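PDB 5I45: glycosyl transferases group 1 family protein from Francisella tularensis subsp. tularensis, which probably transfers sugar units as a GT-B glycosyltransferase, of which this chain is the C-terminal domain. Local coordinates for residues 26-39 and 60-73. Residues are numbered along the deposited sequence; the frame is centred on the assembly and turned at random.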
loop_
_atom_site.group_PDB
_atom_site.type_symbol
_atom_site.label_atom_id
_atom_site.label_comp_id
_atom_site.label_asym_id
_atom_site.label_seq_id
_atom_site.Cartn_x
_atom_site.Cartn_y
_atom_site.Cartn_z
ATOM N N ILE A 26 -15.050 -6.515 -0.919
ATOM C CA ILE A 26 -14.251 -6.865 -2.086
ATOM C C ILE A 26 -13.615 -8.218 -1.884
ATOM O O ILE A 26 -13.434 -8.674 -0.777
ATOM C CB ILE A 26 -13.247 -5.779 -2.495
ATOM C CG1 ILE A 26 -12.379 -5.365 -1.324
ATOM C CG2 ILE A 26 -13.989 -4.579 -3.081
ATOM C CD1 ILE A 26 -11.243 -4.428 -1.694
ATOM N N PRO A 27 -13.276 -8.888 -2.978
ATOM C CA PRO A 27 -12.804 -10.268 -2.843
ATOM C C PRO A 27 -11.477 -10.417 -2.096
ATOM O O PRO A 27 -10.651 -9.504 -2.115
ATOM C CB PRO A 27 -12.729 -10.772 -4.314
ATOM C CG PRO A 27 -12.811 -9.590 -5.144
ATOM C CD PRO A 27 -13.426 -8.477 -4.382
ATOM N N GLY A 28 -11.319 -11.544 -1.427
ATOM C CA GLY A 28 -10.135 -11.886 -0.678
ATOM C C GLY A 28 -10.285 -11.671 0.800
ATOM O O GLY A 28 -11.293 -11.152 1.286
ATOM N N LYS A 29 -9.241 -12.036 1.529
ATOM C CA LYS A 29 -9.249 -11.934 2.982
ATOM C C LYS A 29 -8.271 -10.908 3.556
ATOM O O LYS A 29 -8.446 -10.434 4.668
ATOM C CB LYS A 29 -8.965 -13.311 3.574
ATOM C CG LYS A 29 -10.104 -14.294 3.333
ATOM C CD LYS A 29 -9.782 -15.678 3.868
ATOM C CE LYS A 29 -10.853 -16.681 3.483
ATOM N NZ LYS A 29 -12.146 -16.333 4.116
ATOM N N TYR A 30 -7.240 -10.579 2.790
ATOM C CA TYR A 30 -6.146 -9.679 3.234
ATOM C C TYR A 30 -5.824 -8.762 2.091
ATOM O O TYR A 30 -5.817 -9.188 0.927
ATOM C CB TYR A 30 -4.884 -10.486 3.585
ATOM C CG TYR A 30 -5.115 -11.561 4.599
ATOM C CD1 TYR A 30 -5.113 -11.267 5.966
ATOM C CD2 TYR A 30 -5.376 -12.862 4.205
ATOM C CE1 TYR A 30 -5.351 -12.264 6.911
ATOM C CE2 TYR A 30 -5.630 -13.864 5.137
ATOM C CZ TYR A 30 -5.626 -13.554 6.480
ATOM O OH TYR A 30 -5.857 -14.578 7.385
ATOM N N GLY A 31 -5.532 -7.509 2.413
ATOM C CA GLY A 31 -5.273 -6.506 1.417
ATOM C C GLY A 31 -3.933 -5.821 1.416
ATOM O O GLY A 31 -3.303 -5.608 2.461
ATOM N N ILE A 32 -3.541 -5.434 0.226
ATOM C CA ILE A 32 -2.349 -4.637 -0.064
ATOM C C ILE A 32 -2.818 -3.406 -0.802
ATOM O O ILE A 32 -3.594 -3.562 -1.756
ATOM C CB ILE A 32 -1.365 -5.391 -0.980
ATOM C CG1 ILE A 32 -0.958 -6.727 -0.398
ATOM C CG2 ILE A 32 -0.170 -4.525 -1.339
ATOM C CD1 ILE A 32 -0.658 -7.724 -1.500
ATOM N N GLY A 33 -2.367 -2.210 -0.459
ATOM C CA GLY A 33 -2.816 -1.023 -1.141
ATOM C C GLY A 33 -1.713 -0.083 -1.573
ATOM O O GLY A 33 -0.599 -0.073 -1.012
ATOM N N ILE A 34 -2.055 0.732 -2.571
ATOM C CA ILE A 34 -1.255 1.852 -3.009
ATOM C C ILE A 34 -2.190 3.064 -3.114
ATOM O O ILE A 34 -3.273 2.966 -3.678
ATOM C CB ILE A 34 -0.471 1.594 -4.325
ATOM C CG1 ILE A 34 0.459 2.782 -4.619
ATOM C CG2 ILE A 34 -1.378 1.304 -5.497
ATOM C CD1 ILE A 34 1.529 2.497 -5.646
ATOM N N PHE A 35 -1.761 4.171 -2.538
ATOM C CA PHE A 35 -2.572 5.377 -2.436
ATOM C C PHE A 35 -2.066 6.483 -3.320
ATOM O O PHE A 35 -0.862 6.682 -3.430
ATOM C CB PHE A 35 -2.551 5.873 -0.970
ATOM C CG PHE A 35 -3.320 5.006 -0.046
ATOM C CD1 PHE A 35 -2.786 3.821 0.416
ATOM C CD2 PHE A 35 -4.604 5.378 0.373
ATOM C CE1 PHE A 35 -3.506 3.034 1.304
ATOM C CE2 PHE A 35 -5.320 4.579 1.237
ATOM C CZ PHE A 35 -4.784 3.402 1.690
ATOM N N GLY A 36 -2.979 7.252 -3.867
ATOM C CA GLY A 36 -2.641 8.445 -4.583
ATOM C C GLY A 36 -2.916 8.363 -6.049
ATOM O O GLY A 36 -3.490 7.406 -6.563
ATOM N N ARG A 37 -2.499 9.403 -6.738
ATOM C CA ARG A 37 -2.758 9.517 -8.142
ATOM C C ARG A 37 -2.159 8.349 -8.930
ATOM O O ARG A 37 -1.085 7.845 -8.606
ATOM C CB ARG A 37 -2.173 10.854 -8.582
ATOM C CG ARG A 37 -2.341 11.197 -10.014
ATOM C CD ARG A 37 -1.832 12.602 -10.255
ATOM N NE ARG A 37 -1.705 12.836 -11.683
ATOM C CZ ARG A 37 -1.487 14.004 -12.274
ATOM N NH1 ARG A 37 -1.411 15.132 -11.581
ATOM N NH2 ARG A 37 -1.385 14.039 -13.594
ATOM N N ILE A 38 -2.888 7.911 -9.945
ATOM C CA ILE A 38 -2.443 6.833 -10.827
ATOM C C ILE A 38 -1.675 7.498 -11.961
ATOM O O ILE A 38 -2.254 8.167 -12.832
ATOM C CB ILE A 38 -3.629 6.035 -11.391
ATOM C CG1 ILE A 38 -4.369 5.338 -10.255
ATOM C CG2 ILE A 38 -3.174 5.041 -12.455
ATOM C CD1 ILE A 38 -5.691 4.741 -10.661
ATOM N N ARG A 39 -0.359 7.307 -11.949
ATOM C CA ARG A 39 0.538 7.971 -12.899
ATOM C C ARG A 39 1.844 7.218 -12.878
ATOM O O ARG A 39 2.244 6.723 -11.836
ATOM C CB ARG A 39 0.740 9.435 -12.476
ATOM C CG ARG A 39 1.627 10.269 -13.369
ATOM C CD ARG A 39 1.481 11.772 -13.116
ATOM N NE ARG A 39 2.449 12.553 -13.886
ATOM C CZ ARG A 39 2.360 12.801 -15.188
ATOM N NH1 ARG A 39 1.303 12.398 -15.915
ATOM N NH2 ARG A 39 3.317 13.492 -15.795
ATOM N N ASP A 60 -5.643 -15.726 -1.345
ATOM C CA ASP A 60 -6.421 -15.010 -0.330
ATOM C C ASP A 60 -6.093 -13.516 -0.216
ATOM O O ASP A 60 -6.718 -12.803 0.550
ATOM C CB ASP A 60 -6.199 -15.626 1.058
ATOM C CG ASP A 60 -6.868 -16.974 1.236
ATOM O OD1 ASP A 60 -7.908 -17.264 0.609
ATOM O OD2 ASP A 60 -6.356 -17.742 2.074
ATOM N N TRP A 61 -5.110 -13.068 -1.002
ATOM C CA TRP A 61 -4.646 -11.693 -0.967
ATOM C C TRP A 61 -5.152 -10.918 -2.155
ATOM O O TRP A 61 -5.261 -11.451 -3.276
ATOM C CB TRP A 61 -3.111 -11.639 -0.855
ATOM C CG TRP A 61 -2.653 -11.999 0.551
ATOM C CD1 TRP A 61 -2.684 -13.241 1.138
ATOM C CD2 TRP A 61 -2.188 -11.097 1.564
ATOM N NE1 TRP A 61 -2.262 -13.163 2.439
ATOM C CE2 TRP A 61 -1.913 -11.857 2.708
ATOM C CE3 TRP A 61 -1.962 -9.708 1.596
ATOM C CZ2 TRP A 61 -1.432 -11.273 3.879
ATOM C CZ3 TRP A 61 -1.480 -9.145 2.757
ATOM C CH2 TRP A 61 -1.231 -9.929 3.886
ATOM N N THR A 62 -5.418 -9.644 -1.925
ATOM C CA THR A 62 -5.957 -8.744 -2.947
ATOM C C THR A 62 -5.214 -7.426 -2.885
ATOM O O THR A 62 -4.907 -6.956 -1.813
ATOM C CB THR A 62 -7.449 -8.535 -2.679
ATOM O OG1 THR A 62 -8.093 -9.779 -2.888
ATOM C CG2 THR A 62 -8.069 -7.457 -3.573
ATOM N N ALA A 63 -4.916 -6.849 -4.035
ATOM C CA ALA A 63 -4.296 -5.552 -4.131
ATOM C C ALA A 63 -5.342 -4.540 -4.555
ATOM O O ALA A 63 -6.122 -4.825 -5.474
ATOM C CB ALA A 63 -3.160 -5.578 -5.148
ATOM N N VAL A 64 -5.316 -3.352 -3.952
ATOM C CA VAL A 64 -6.219 -2.265 -4.281
ATOM C C VAL A 64 -5.438 -1.015 -4.618
ATOM O O VAL A 64 -4.444 -0.669 -3.963
ATOM C CB VAL A 64 -7.281 -1.969 -3.177
ATOM C CG1 VAL A 64 -8.264 -3.109 -3.064
ATOM C CG2 VAL A 64 -6.659 -1.688 -1.833
ATOM N N VAL A 65 -5.882 -0.340 -5.669
ATOM C CA VAL A 65 -5.305 0.933 -6.054
ATOM C C VAL A 65 -6.335 1.988 -5.617
ATOM O O VAL A 65 -7.478 2.010 -6.149
ATOM C CB VAL A 65 -5.085 0.996 -7.555
ATOM C CG1 VAL A 65 -4.558 2.369 -7.952
ATOM C CG2 VAL A 65 -4.126 -0.106 -7.989
ATOM N N ILE A 66 -5.959 2.791 -4.629
ATOM C CA ILE A 66 -6.806 3.824 -4.032
ATOM C C ILE A 66 -6.375 5.171 -4.600
ATOM O O ILE A 66 -5.381 5.736 -4.161
ATOM C CB ILE A 66 -6.659 3.858 -2.481
ATOM C CG1 ILE A 66 -6.813 2.450 -1.880
ATOM C CG2 ILE A 66 -7.643 4.846 -1.860
ATOM C CD1 ILE A 66 -8.169 1.833 -2.144
ATOM N N GLY A 67 -7.082 5.647 -5.617
ATOM C CA GLY A 67 -6.775 6.942 -6.243
ATOM C C GLY A 67 -7.311 6.934 -7.660
ATOM O O GLY A 67 -7.915 5.937 -8.108
ATOM N N GLU A 68 -7.105 8.018 -8.381
ATOM C CA GLU A 68 -7.560 8.051 -9.756
ATOM C C GLU A 68 -6.535 8.633 -10.675
ATOM O O GLU A 68 -5.552 9.245 -10.253
ATOM C CB GLU A 68 -8.892 8.786 -9.895
ATOM C CG GLU A 68 -10.045 7.988 -9.301
ATOM C CD GLU A 68 -11.401 8.405 -9.822
ATOM O OE1 GLU A 68 -11.526 9.509 -10.391
ATOM O OE2 GLU A 68 -12.353 7.618 -9.651
ATOM N N ALA A 69 -6.768 8.388 -11.951
ATOM C CA ALA A 69 -5.946 8.909 -12.999
ATOM C C ALA A 69 -6.591 10.214 -13.465
ATOM O O ALA A 69 -7.811 10.253 -13.706
ATOM C CB ALA A 69 -5.902 7.943 -14.150
ATOM N N THR A 70 -5.795 11.256 -13.633
ATOM C CA THR A 70 -6.290 12.489 -14.242
ATOM C C THR A 70 -6.428 12.217 -15.745
ATOM O O THR A 70 -5.941 11.202 -16.261
ATOM C CB THR A 70 -5.329 13.650 -14.017
ATOM O OG1 THR A 70 -4.098 13.350 -14.657
ATOM C CG2 THR A 70 -5.102 13.898 -12.526
ATOM N N PRO A 71 -7.098 13.126 -16.477
ATOM C CA PRO A 71 -7.293 12.882 -17.918
ATOM C C PRO A 71 -6.050 12.494 -18.717
ATOM O O PRO A 71 -6.108 11.596 -19.533
ATOM C CB PRO A 71 -7.849 14.213 -18.386
ATOM C CG PRO A 71 -8.723 14.618 -17.256
ATOM C CD PRO A 71 -7.875 14.295 -16.044
ATOM N N ARG A 72 -4.915 13.126 -18.458
ATOM C CA ARG A 72 -3.721 12.814 -19.206
ATOM C C ARG A 72 -3.192 11.409 -18.963
ATOM O O ARG A 72 -2.400 10.927 -19.772
ATOM C CB ARG A 72 -2.619 13.841 -18.948
ATOM C CG ARG A 72 -2.058 13.845 -17.532
ATOM C CD ARG A 72 -0.925 14.848 -17.355
ATOM N NE ARG A 72 -1.327 16.234 -17.571
ATOM C CZ ARG A 72 -1.074 16.957 -18.648
ATOM N NH1 ARG A 72 -0.360 16.466 -19.649
ATOM N NH2 ARG A 72 -1.509 18.197 -18.708
ATOM N N ASP A 73 -3.623 10.761 -17.887
ATOM C CA ASP A 73 -3.205 9.420 -17.541
ATOM C C ASP A 73 -4.289 8.341 -17.618
ATOM O O ASP A 73 -4.053 7.216 -17.205
ATOM C CB ASP A 73 -2.610 9.445 -16.142
ATOM C CG ASP A 73 -1.316 10.235 -16.101
ATOM O OD1 ASP A 73 -0.495 10.038 -17.017
ATOM O OD2 ASP A 73 -1.167 11.060 -15.170
HETATM O O HOH W 1 -2.940 10.832 -13.052
#
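Strands 30-35 and 61-66 run parallel and next to each other, from Tyr30 beside Trp61 to Phe35 beside Ile66, their axes 24° apart, with an unbroken ladder of backbone hydrogen bonds between Tyr30 N–Asp60 O and Gly36 N–Ile66 O. Asp60 O starts the ladder by accepting from both Lys29 N and Tyr30 N. Tyr30 lays its CB squarely over the indole, 3.3 Å from the centroid of the six-membered ring of Trp61. With CG beside the backbone N (chi1 -55°), the phenol runs out beyond the NE1/CZ2 edge, its plane 20° from that of the five-membered ring, which it barely overlaps. Ile32 CG1 meets the indole edge at Trp61 CE3, 3.7 Å away, and helix 44-57, the crossover between the strands, covers the sheet face that carries Tyr30, Ile32 and Trp61. On the opposite face of the sheet Thr62 OG1 donates to Pro27 O (2.7 Å) from above the carbonyl plane, and Ile66 CB sits over the Phe35 ring. Past the strands, Ile38 packs CG1 and CD1 on Val65 CG1, while its N bonds to Glu68 O at 3.0 Å. Arg39 NH1 makes a salt bridge to the syn lone pair of Asp73 OD2 (2.9 Å), the oxygen lying in the arginine's guanidinium plane; Arg37 NH2, in the conformer given, adds a weak one of 3.4 Å. One water joins Arg37 NE, Ile38 O, Thr70 N and Asp73 OD2. In this right-handed beta-alpha-beta unit of the C-terminal Rossmann-like domain of a GT-B enzyme, Arg39 and the water tie the two loops together beyond the strands' C-terminal ends.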